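Local structure of periplasmic binding protein/LacI transcriptional regulator (Alkaliphilus metalliredigens, 3CTP) at residues I70-F75 / Q211-V216; K89-F94 / L296-I301; A122-C127 / E182-T187. The protein binds beta-D-xylulofuranose in its sugar-binding cleft and probably acts as a DNA-binding repressor of transcription. All coordinates share one frame; numbering follows the deposited sequence.

Interaction 1. Residues I70-F75 / Q211-V216; sequences ISNPFF and QHDFQV. With XLF (beta-D-xylulofuranose), chain C.
Asn72 and Asp213 reach each other because both side chains leave with CG anti to the backbone N (chi1 179° and -163°). The side chains cross at about a right angle, with amide and carboxylate planes turned 74° apart. ND2 of Asn72 donates to OD2 of Asp213 at 2.9 Å; the acceptor lies near the amide plane and offers its syn lone pair. The same ND2 also donates to O1 of the bound xylulofuranose at 2.8 Å, while OD1 of Asn72 takes the backbone N of Phe74, at 2.9 Å, as the N-cap of helix 73-88. Both ends of the amide are thus engaged, which fixes its rotation. OD1 of Asp213 accepts from the backbone N of Phe214, met from above the carboxylate plane, and also from Asn239, while OD2 has a salt bridge to Arg124. CE2 of Phe75 places the edge of its ring 4.1 Å from OD2 of Asp213, and Phe74 CD2 packs at 3.5 Å on sugar C1. Alongside, the edge of the Phe214 ring meets Ser71 OG; that ring also touches Phe270 of the second subunit. With several donors around one buried carboxylate, Asp213 probably remains ionised and orients the amide that reads the sugar hydroxymethyl oxygen.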
loop_
_atom_site.group_PDB
_atom_site.type_symbol
_atom_site.label_atom_id
_atom_site.label_comp_id
_atom_site.label_asym_id
_atom_site.label_seq_id
_atom_site.Cartn_x
_atom_site.Cartn_y
_atom_site.Cartn_z
ATOM N N ILE A 70 -2.281 5.743 0.898
ATOM C CA ILE A 70 -1.064 4.885 0.878
ATOM C C ILE A 70 -1.420 3.488 0.399
ATOM O O ILE A 70 -0.513 2.659 0.134
ATOM C CB ILE A 70 -0.305 4.770 2.239
ATOM C CG1 ILE A 70 -1.248 4.357 3.366
ATOM C CG2 ILE A 70 0.473 6.073 2.547
ATOM C CD1 ILE A 70 -0.546 4.036 4.675
ATOM N N SER A 71 -2.719 3.251 0.240
ATOM C CA SER A 71 -3.165 2.042 -0.539
ATOM C C SER A 71 -2.724 2.000 -1.999
ATOM O O SER A 71 -2.636 0.926 -2.590
ATOM C CB SER A 71 -4.654 1.812 -0.498
ATOM O OG SER A 71 -5.341 2.591 -1.459
ATOM N N ASN A 72 -2.397 3.150 -2.574
ATOM C CA ASN A 72 -1.718 3.138 -3.883
ATOM C C ASN A 72 -0.218 2.964 -3.660
ATOM O O ASN A 72 0.404 3.779 -2.975
ATOM C CB ASN A 72 -2.023 4.475 -4.581
ATOM C CG ASN A 72 -1.349 4.593 -5.927
ATOM O OD1 ASN A 72 -0.398 3.855 -6.252
ATOM N ND2 ASN A 72 -1.855 5.532 -6.751
ATOM N N PRO A 73 0.344 1.862 -4.172
ATOM C CA PRO A 73 1.762 1.579 -3.973
ATOM C C PRO A 73 2.652 2.762 -4.238
ATOM O O PRO A 73 3.631 2.962 -3.538
ATOM C CB PRO A 73 2.033 0.472 -5.007
ATOM C CG PRO A 73 0.760 -0.322 -4.957
ATOM C CD PRO A 73 -0.326 0.768 -4.923
ATOM N N PHE A 74 2.328 3.573 -5.236
ATOM C CA PHE A 74 3.221 4.692 -5.545
ATOM C C PHE A 74 3.308 5.632 -4.330
ATOM O O PHE A 74 4.387 6.124 -3.969
ATOM C CB PHE A 74 2.687 5.494 -6.754
ATOM C CG PHE A 74 3.500 6.743 -7.028
ATOM C CD1 PHE A 74 4.710 6.642 -7.692
ATOM C CD2 PHE A 74 3.069 7.973 -6.562
ATOM C CE1 PHE A 74 5.494 7.792 -7.915
ATOM C CE2 PHE A 74 3.832 9.133 -6.764
ATOM C CZ PHE A 74 5.053 9.027 -7.442
ATOM N N PHE A 75 2.181 5.893 -3.684
ATOM C CA PHE A 75 2.249 6.827 -2.557
ATOM C C PHE A 75 2.883 6.213 -1.317
ATOM O O PHE A 75 3.492 6.948 -0.517
ATOM C CB PHE A 75 0.878 7.420 -2.221
ATOM C CG PHE A 75 0.423 8.412 -3.246
ATOM C CD1 PHE A 75 1.103 9.619 -3.396
ATOM C CD2 PHE A 75 -0.632 8.120 -4.078
ATOM C CE1 PHE A 75 0.710 10.542 -4.393
ATOM C CE2 PHE A 75 -1.011 9.021 -5.079
ATOM C CZ PHE A 75 -0.354 10.236 -5.221
ATOM N N GLN A 211 -13.231 7.902 -12.101
ATOM C CA GLN A 211 -13.451 9.093 -11.256
ATOM C C GLN A 211 -12.667 9.091 -9.968
ATOM O O GLN A 211 -12.703 10.087 -9.190
ATOM C CB GLN A 211 -14.941 9.213 -10.896
ATOM C CG GLN A 211 -15.826 9.278 -12.140
ATOM C CD GLN A 211 -15.478 10.456 -13.021
ATOM O OE1 GLN A 211 -15.463 11.600 -12.556
ATOM N NE2 GLN A 211 -15.196 10.189 -14.296
ATOM N N HIS A 212 -11.968 7.984 -9.713
ATOM C CA HIS A 212 -11.198 7.841 -8.481
ATOM C C HIS A 212 -9.883 7.145 -8.817
ATOM O O HIS A 212 -9.810 6.389 -9.786
ATOM C CB HIS A 212 -11.931 6.931 -7.481
ATOM C CG HIS A 212 -13.292 7.422 -7.110
ATOM N ND1 HIS A 212 -14.426 7.065 -7.809
ATOM C CD2 HIS A 212 -13.702 8.242 -6.113
ATOM C CE1 HIS A 212 -15.482 7.645 -7.258
ATOM N NE2 HIS A 212 -15.072 8.361 -6.222
ATOM N N ASP A 213 -8.872 7.394 -7.992
ATOM C CA ASP A 213 -7.687 6.533 -7.977
ATOM C C ASP A 213 -8.126 5.193 -7.381
ATOM O O ASP A 213 -9.277 5.013 -6.946
ATOM C CB ASP A 213 -6.610 7.206 -7.098
ATOM C CG ASP A 213 -5.215 6.647 -7.301
ATOM O OD1 ASP A 213 -5.025 5.724 -8.123
ATOM O OD2 ASP A 213 -4.297 7.181 -6.633
ATOM N N PHE A 214 -7.206 4.244 -7.330
ATOM C CA PHE A 214 -7.543 2.921 -6.775
ATOM C C PHE A 214 -8.218 2.990 -5.411
ATOM O O PHE A 214 -7.786 3.711 -4.486
ATOM C CB PHE A 214 -6.261 2.084 -6.606
ATOM C CG PHE A 214 -6.519 0.716 -6.027
ATOM C CD1 PHE A 214 -7.139 -0.250 -6.803
ATOM C CD2 PHE A 214 -6.153 0.405 -4.724
ATOM C CE1 PHE A 214 -7.419 -1.542 -6.274
ATOM C CE2 PHE A 214 -6.414 -0.894 -4.202
ATOM C CZ PHE A 214 -7.040 -1.844 -4.975
ATOM N N GLN A 215 -9.310 2.220 -5.275
ATOM C CA GLN A 215 -9.951 1.983 -4.000
ATOM C C GLN A 215 -10.224 0.490 -4.004
ATOM O O GLN A 215 -10.428 -0.098 -5.069
ATOM C CB GLN A 215 -11.333 2.655 -3.960
ATOM C CG GLN A 215 -11.352 4.177 -4.050
ATOM C CD GLN A 215 -12.796 4.733 -4.049
ATOM O OE1 GLN A 215 -13.195 5.427 -3.121
ATOM N NE2 GLN A 215 -13.565 4.399 -5.081
ATOM N N VAL A 216 -10.262 -0.110 -2.824
ATOM C CA VAL A 216 -10.479 -1.545 -2.746
ATOM C C VAL A 216 -11.818 -1.920 -3.394
ATOM O O VAL A 216 -11.941 -2.985 -4.015
ATOM C CB VAL A 216 -10.402 -2.023 -1.301
ATOM C CG1 VAL A 216 -10.801 -3.487 -1.194
ATOM C CG2 VAL A 216 -8.964 -1.823 -0.814
HETATM O O4 XLF C . -1.856 11.725 -9.728
HETATM C C4 XLF C . -1.153 10.691 -10.421
HETATM C C5 XLF C . -2.128 9.544 -10.641
HETATM O O5 XLF C . -1.717 8.500 -9.752
HETATM C C3 XLF C . -0.061 10.099 -9.545
HETATM O O3 XLF C . 1.246 10.485 -9.991
HETATM C C2 XLF C . -0.298 8.625 -9.725
HETATM O O2 XLF C . 0.239 8.168 -10.983
HETATM C C1 XLF C . 0.244 7.798 -8.577
HETATM O O1 XLF C . -0.131 6.425 -8.766
#

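Interaction 2. Residues K89-F94 / L296-I301; sequences KGYTLF and LLIKII
Tyr91 carries most of its contact with Ile298 and Ile301 through the far half of its ring. Its CG stands anti to the carbonyl carbon (chi1 -69°), and CB starts out toward helix 286-302. Beside CD2, CB of Lys89 lies at the ring edge, in its plane. On this side the ring also approaches Ile298, whose CD1 is modelled along CD2, CE2 and CZ. Its separation from CE2 is too short for two carbons, so the exact placing of this methyl is uncertain and the contact can be told only qualitatively. At CZ of Tyr91 a second methyl joins in, Ile301 CD1 at 4.2 Å. The hydroxyl oxygen finishes the path against the same isoleucine: Tyr91 OH is 3.7 Å from Ile301 CG2 and 4.0 Å from Ile301 CD1. Both isoleucines approach from the direction opposite to the tyrosine, one helical turn apart. Lys89 adds its aliphatic part, with CG 4.0 Å from CG1 of Ile298, before its NZ forms a salt bridge with Glu295. Gly90, at positive phi, closes helix 73-88 in a Schellman motif and leads into strand 92-97. Tyr91 consequently sits just before this outermost strand of the seven-stranded sheet, packing on Ile63 of the adjacent strand 62-67 as well as on helix 286-302.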
loop_
_atom_site.group_PDB
_atom_site.type_symbol
_atom_site.label_atom_id
_atom_site.label_comp_id
_atom_site.label_asym_id
_atom_site.label_seq_id
_atom_site.Cartn_x
_atom_site.Cartn_y
_atom_site.Cartn_z
ATOM N N LYS A 89 17.759 15.363 7.060
ATOM C CA LYS A 89 17.733 16.783 7.413
ATOM C C LYS A 89 17.360 17.006 8.866
ATOM O O LYS A 89 17.284 18.170 9.303
ATOM C CB LYS A 89 16.712 17.540 6.535
ATOM C CG LYS A 89 17.049 17.561 5.046
ATOM C CD LYS A 89 18.105 18.636 4.755
ATOM C CE LYS A 89 18.628 18.562 3.325
ATOM N NZ LYS A 89 17.555 18.499 2.294
ATOM N N GLY A 90 17.080 15.917 9.595
ATOM C CA GLY A 90 16.725 15.986 11.004
ATOM C C GLY A 90 15.242 16.058 11.345
ATOM O O GLY A 90 14.904 16.438 12.471
ATOM N N TYR A 91 14.368 15.633 10.421
ATOM C CA TYR A 91 12.915 15.707 10.641
ATOM C C TYR A 91 12.268 14.326 10.642
ATOM O O TYR A 91 12.706 13.417 9.917
ATOM C CB TYR A 91 12.250 16.531 9.526
ATOM C CG TYR A 91 12.612 17.989 9.592
ATOM C CD1 TYR A 91 11.791 18.891 10.247
ATOM C CD2 TYR A 91 13.803 18.453 9.032
ATOM C CE1 TYR A 91 12.118 20.233 10.309
ATOM C CE2 TYR A 91 14.150 19.774 9.113
ATOM C CZ TYR A 91 13.319 20.667 9.757
ATOM O OH TYR A 91 13.697 22.002 9.819
ATOM N N THR A 92 11.227 14.181 11.464
ATOM C CA THR A 92 10.335 13.023 11.362
ATOM C C THR A 92 9.092 13.419 10.556
ATOM O O THR A 92 8.906 14.591 10.254
ATOM C CB THR A 92 9.924 12.560 12.736
ATOM O OG1 THR A 92 9.585 13.694 13.533
ATOM C CG2 THR A 92 11.128 11.900 13.415
ATOM N N LEU A 93 8.262 12.444 10.180
ATOM C CA LEU A 93 7.063 12.725 9.378
ATOM C C LEU A 93 5.798 12.196 10.084
ATOM O O LEU A 93 5.822 11.123 10.686
ATOM C CB LEU A 93 7.114 11.952 8.064
ATOM C CG LEU A 93 7.971 12.339 6.890
ATOM C CD1 LEU A 93 7.574 11.434 5.720
ATOM C CD2 LEU A 93 7.707 13.783 6.554
ATOM N N PHE A 94 4.714 12.953 9.987
ATOM C CA PHE A 94 3.363 12.447 10.258
ATOM C C PHE A 94 2.708 12.263 8.900
ATOM O O PHE A 94 2.715 13.200 8.091
ATOM C CB PHE A 94 2.532 13.473 11.026
ATOM C CG PHE A 94 2.907 13.632 12.477
ATOM C CD1 PHE A 94 3.402 12.573 13.194
ATOM C CD2 PHE A 94 2.690 14.830 13.116
ATOM C CE1 PHE A 94 3.729 12.717 14.558
ATOM C CE2 PHE A 94 2.996 14.978 14.448
ATOM C CZ PHE A 94 3.526 13.939 15.162
ATOM N N LEU A 296 13.544 21.534 -1.042
ATOM C CA LEU A 296 12.852 22.816 -1.218
ATOM C C LEU A 296 12.070 23.179 0.046
ATOM O O LEU A 296 12.054 24.343 0.469
ATOM C CB LEU A 296 11.917 22.756 -2.420
ATOM C CG LEU A 296 12.638 22.567 -3.746
ATOM C CD1 LEU A 296 11.639 22.328 -4.881
ATOM C CD2 LEU A 296 13.497 23.825 -4.054
ATOM N N LEU A 297 11.404 22.205 0.659
ATOM C CA LEU A 297 10.675 22.536 1.888
ATOM C C LEU A 297 11.639 23.074 2.950
ATOM O O LEU A 297 11.330 24.043 3.664
ATOM C CB LEU A 297 9.906 21.293 2.411
ATOM C CG LEU A 297 9.049 21.553 3.653
ATOM C CD1 LEU A 297 7.971 22.581 3.347
ATOM C CD2 LEU A 297 8.436 20.221 4.140
ATOM N N ILE A 298 12.821 22.478 3.054
ATOM C CA ILE A 298 13.779 22.942 4.055
ATOM C C ILE A 298 14.260 24.375 3.735
ATOM O O ILE A 298 14.485 25.191 4.637
ATOM C CB ILE A 298 14.972 21.993 4.148
ATOM C CG1 ILE A 298 14.593 20.682 4.829
ATOM C CG2 ILE A 298 16.162 22.673 4.851
ATOM C CD1 ILE A 298 13.951 20.860 6.140
ATOM N N LYS A 299 14.397 24.698 2.453
ATOM C CA LYS A 299 14.710 26.109 2.107
ATOM C C LYS A 299 13.646 27.061 2.617
ATOM O O LYS A 299 13.962 28.130 3.188
ATOM C CB LYS A 299 14.856 26.297 0.584
ATOM C CG LYS A 299 16.101 25.707 0.026
ATOM C CD LYS A 299 16.227 26.089 -1.454
ATOM C CE LYS A 299 17.134 25.129 -2.169
ATOM N NZ LYS A 299 18.518 25.303 -1.706
ATOM N N ILE A 300 12.382 26.709 2.411
ATOM C CA ILE A 300 11.299 27.566 2.861
ATOM C C ILE A 300 11.329 27.630 4.395
ATOM O O ILE A 300 11.216 28.707 4.976
ATOM C CB ILE A 300 9.900 27.114 2.377
ATOM C CG1 ILE A 300 9.824 26.979 0.845
ATOM C CG2 ILE A 300 8.813 28.084 2.864
ATOM C CD1 ILE A 300 10.062 28.276 0.122
ATOM N N ILE A 301 11.495 26.477 5.052
ATOM C CA ILE A 301 11.532 26.484 6.515
ATOM C C ILE A 301 12.613 27.410 7.046
ATOM O O ILE A 301 12.403 28.136 8.034
ATOM C CB ILE A 301 11.756 25.052 7.068
ATOM C CG1 ILE A 301 10.509 24.196 6.828
ATOM C CG2 ILE A 301 12.185 25.109 8.565
ATOM C CD1 ILE A 301 10.763 22.695 7.119
#

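Interaction 3. Residues A122-C127 / E182-T187; sequences ASRSQC and EVFEAT. With XLF (beta-D-xylulofuranose), chain C.
Xylulofuranose O4 accepts from NH2 of Arg124 at 2.9 Å, with an N-H...O angle of 158°, and lies at the edge of the guanidinium, in its plane. The same NH2 reaches the ring oxygen O5 only weakly, at 3.2 Å. One face of the group lies on Phe184: guanidinium and ring are stacked with planes 12° apart and centres 3.8 Å apart. CZ of Arg124 stands over the face of the aromatic ring, a cation-pi arrangement, and NE comes to 3.4 Å from Phe184 CE1. CD rests on that face as a CH-pi contact, 3.7 Å from the Phe184 centroid, and from there the bend at chi3 (71°) lays the guanidinium over the same ring. These residues come from the two lobes that close on the sugar in a periplasmic-binding-protein-like fold: Arg124 directly follows strand 119-123 of the seven-stranded sheet, and Phe184 is the N-cap residue of helix 185-200. Asp213 and Asp100 both form salt bridges with NH1, which probably holds the guanidinium in its orientation while NH2 serves the sugar. A leucine in place of Arg124 would probably leave O4 without this donor, the two aspartates without their shared cation and the Phe184 face without its stacked partner. Thr187 CG2 packs on sugar C5 at 3.5 Å, with Ala186 CB nearby. Farther from the sugar, NE2 of Gln126 rests 4.0 Å from CG2 of Val183, while Ser125 OG accepts from the backbone N of Cys127 in an ST turn.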
loop_
_atom_site.group_PDB
_atom_site.type_symbol
_atom_site.label_atom_id
_atom_site.label_comp_id
_atom_site.label_asym_id
_atom_site.label_seq_id
_atom_site.Cartn_x
_atom_site.Cartn_y
_atom_site.Cartn_z
ATOM N N ALA A 122 1.964 18.872 0.511
ATOM C CA ALA A 122 0.561 18.747 0.106
ATOM C C ALA A 122 0.419 18.041 -1.246
ATOM O O ALA A 122 0.671 18.634 -2.309
ATOM C CB ALA A 122 -0.060 20.152 0.040
ATOM N N SER A 123 -0.002 16.777 -1.215
ATOM C CA SER A 123 -0.041 15.966 -2.434
ATOM C C SER A 123 -1.405 16.032 -3.113
ATOM O O SER A 123 -2.459 15.877 -2.460
ATOM C CB SER A 123 0.358 14.485 -2.166
ATOM O OG SER A 123 1.634 14.421 -1.566
ATOM N N ARG A 124 -1.391 16.254 -4.428
ATOM C CA ARG A 124 -2.617 16.179 -5.194
ATOM C C ARG A 124 -3.724 17.018 -4.527
ATOM O O ARG A 124 -4.903 16.609 -4.424
ATOM C CB ARG A 124 -3.027 14.707 -5.408
ATOM C CG ARG A 124 -3.756 14.485 -6.707
ATOM C CD ARG A 124 -3.505 13.074 -7.233
ATOM N NE ARG A 124 -4.190 12.057 -6.417
ATOM C CZ ARG A 124 -4.015 10.749 -6.606
ATOM N NH1 ARG A 124 -4.684 9.867 -5.866
ATOM N NH2 ARG A 124 -3.184 10.327 -7.571
ATOM N N SER A 125 -3.344 18.213 -4.099
ATOM C CA SER A 125 -4.259 19.073 -3.347
ATOM C C SER A 125 -5.489 19.494 -4.147
ATOM O O SER A 125 -5.395 19.790 -5.347
ATOM C CB SER A 125 -3.521 20.353 -2.902
ATOM O OG SER A 125 -4.420 21.230 -2.203
ATOM N N GLN A 126 -6.629 19.584 -3.456
ATOM C CA GLN A 126 -7.838 20.185 -4.035
ATOM C C GLN A 126 -8.226 21.527 -3.415
ATOM O O GLN A 126 -9.257 22.119 -3.768
ATOM C CB GLN A 126 -9.007 19.217 -3.965
ATOM C CG GLN A 126 -8.737 17.969 -4.796
ATOM C CD GLN A 126 -9.926 17.052 -4.847
ATOM O OE1 GLN A 126 -11.082 17.497 -4.744
ATOM N NE2 GLN A 126 -9.666 15.764 -5.008
ATOM N N CYS A 127 -7.408 22.024 -2.510
ATOM C CA CYS A 127 -7.647 23.369 -1.971
ATOM C C CYS A 127 -6.874 24.457 -2.689
ATOM O O CYS A 127 -6.061 24.209 -3.585
ATOM C CB CYS A 127 -7.274 23.423 -0.506
ATOM S SG CYS A 127 -8.063 22.117 0.424
ATOM N N GLU A 182 -10.374 14.187 -13.600
ATOM C CA GLU A 182 -10.012 15.508 -14.079
ATOM C C GLU A 182 -9.321 16.395 -13.035
ATOM O O GLU A 182 -8.566 17.323 -13.401
ATOM C CB GLU A 182 -11.259 16.217 -14.619
ATOM C CG GLU A 182 -10.991 17.522 -15.300
ATOM C CD GLU A 182 -12.253 18.102 -15.907
ATOM O OE1 GLU A 182 -13.089 17.309 -16.407
ATOM O OE2 GLU A 182 -12.402 19.339 -15.877
ATOM N N VAL A 183 -9.580 16.122 -11.758
ATOM C CA VAL A 183 -9.008 16.939 -10.694
ATOM C C VAL A 183 -7.543 16.616 -10.430
ATOM O O VAL A 183 -6.924 17.296 -9.616
ATOM C CB VAL A 183 -9.804 16.786 -9.386
ATOM C CG1 VAL A 183 -11.208 17.367 -9.593
ATOM C CG2 VAL A 183 -9.870 15.347 -8.944
ATOM N N PHE A 184 -6.987 15.589 -11.089
ATOM C CA PHE A 184 -5.557 15.292 -10.939
ATOM C C PHE A 184 -4.828 15.966 -12.094
ATOM O O PHE A 184 -4.903 15.486 -13.241
ATOM C CB PHE A 184 -5.282 13.781 -11.040
ATOM C CG PHE A 184 -5.977 12.914 -9.995
ATOM C CD1 PHE A 184 -6.579 13.453 -8.862
ATOM C CD2 PHE A 184 -5.958 11.528 -10.166
ATOM C CE1 PHE A 184 -7.206 12.599 -7.914
ATOM C CE2 PHE A 184 -6.532 10.684 -9.230
ATOM C CZ PHE A 184 -7.152 11.233 -8.105
ATOM N N GLU A 185 -4.131 17.071 -11.825
ATOM C CA GLU A 185 -3.404 17.745 -12.896
ATOM C C GLU A 185 -2.468 16.774 -13.621
ATOM O O GLU A 185 -2.253 16.904 -14.824
ATOM C CB GLU A 185 -2.587 18.933 -12.336
ATOM C CG GLU A 185 -3.472 20.090 -11.906
ATOM C CD GLU A 185 -2.673 21.321 -11.506
ATOM O OE1 GLU A 185 -1.657 21.620 -12.164
ATOM O OE2 GLU A 185 -3.041 21.925 -10.500
ATOM N N ALA A 186 -1.872 15.849 -12.877
ATOM C CA ALA A 186 -0.900 14.942 -13.485
ATOM C C ALA A 186 -1.539 14.059 -14.535
ATOM O O ALA A 186 -0.966 13.840 -15.600
ATOM C CB ALA A 186 -0.228 14.092 -12.416
ATOM N N THR A 187 -2.711 13.505 -14.223
ATOM C CA THR A 187 -3.323 12.617 -15.207
ATOM C C THR A 187 -3.888 13.399 -16.384
ATOM O O THR A 187 -3.976 12.871 -17.516
ATOM C CB THR A 187 -4.369 11.656 -14.586
ATOM O OG1 THR A 187 -5.405 12.394 -13.946
ATOM C CG2 THR A 187 -3.699 10.803 -13.520
HETATM O O4 XLF C . -1.856 11.725 -9.728
HETATM C C4 XLF C . -1.153 10.691 -10.421
HETATM C C5 XLF C . -2.128 9.544 -10.641
HETATM O O5 XLF C . -1.717 8.500 -9.752
HETATM C C3 XLF C . -0.061 10.099 -9.545
HETATM O O3 XLF C . 1.246 10.485 -9.991
HETATM C C2 XLF C . -0.298 8.625 -9.725
HETATM O O2 XLF C . 0.239 8.168 -10.983
HETATM C C1 XLF C . 0.244 7.798 -8.577
HETATM O O1 XLF C . -0.131 6.425 -8.766
#

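Interactions 1 and 3 meet at the sugar: their centres lie 13 Å apart, both touch xylulofuranose, and they touch each other directly beside it, so that the two lobes are held together around the ligand. Interaction 2 is remote, centred 25 Å from interaction 1 and 22 Å from interaction 3, touching neither. The chain runs through 70-75, 89-94, 122-127, 182-187, 211-216 and 296-301, so interaction 3 falls between the two halves of each of the others, while interactions 1 and 2 alternate. Helix 73-88 leads from interaction 1 toward strand 92-97, and interactions 2 and 3 both reach the seven-stranded sheet. Thus two contacts bridge the sugar cleft, whereas the third ties a helix to the sheet edge; interactions 1 and 2 also border the second subunit.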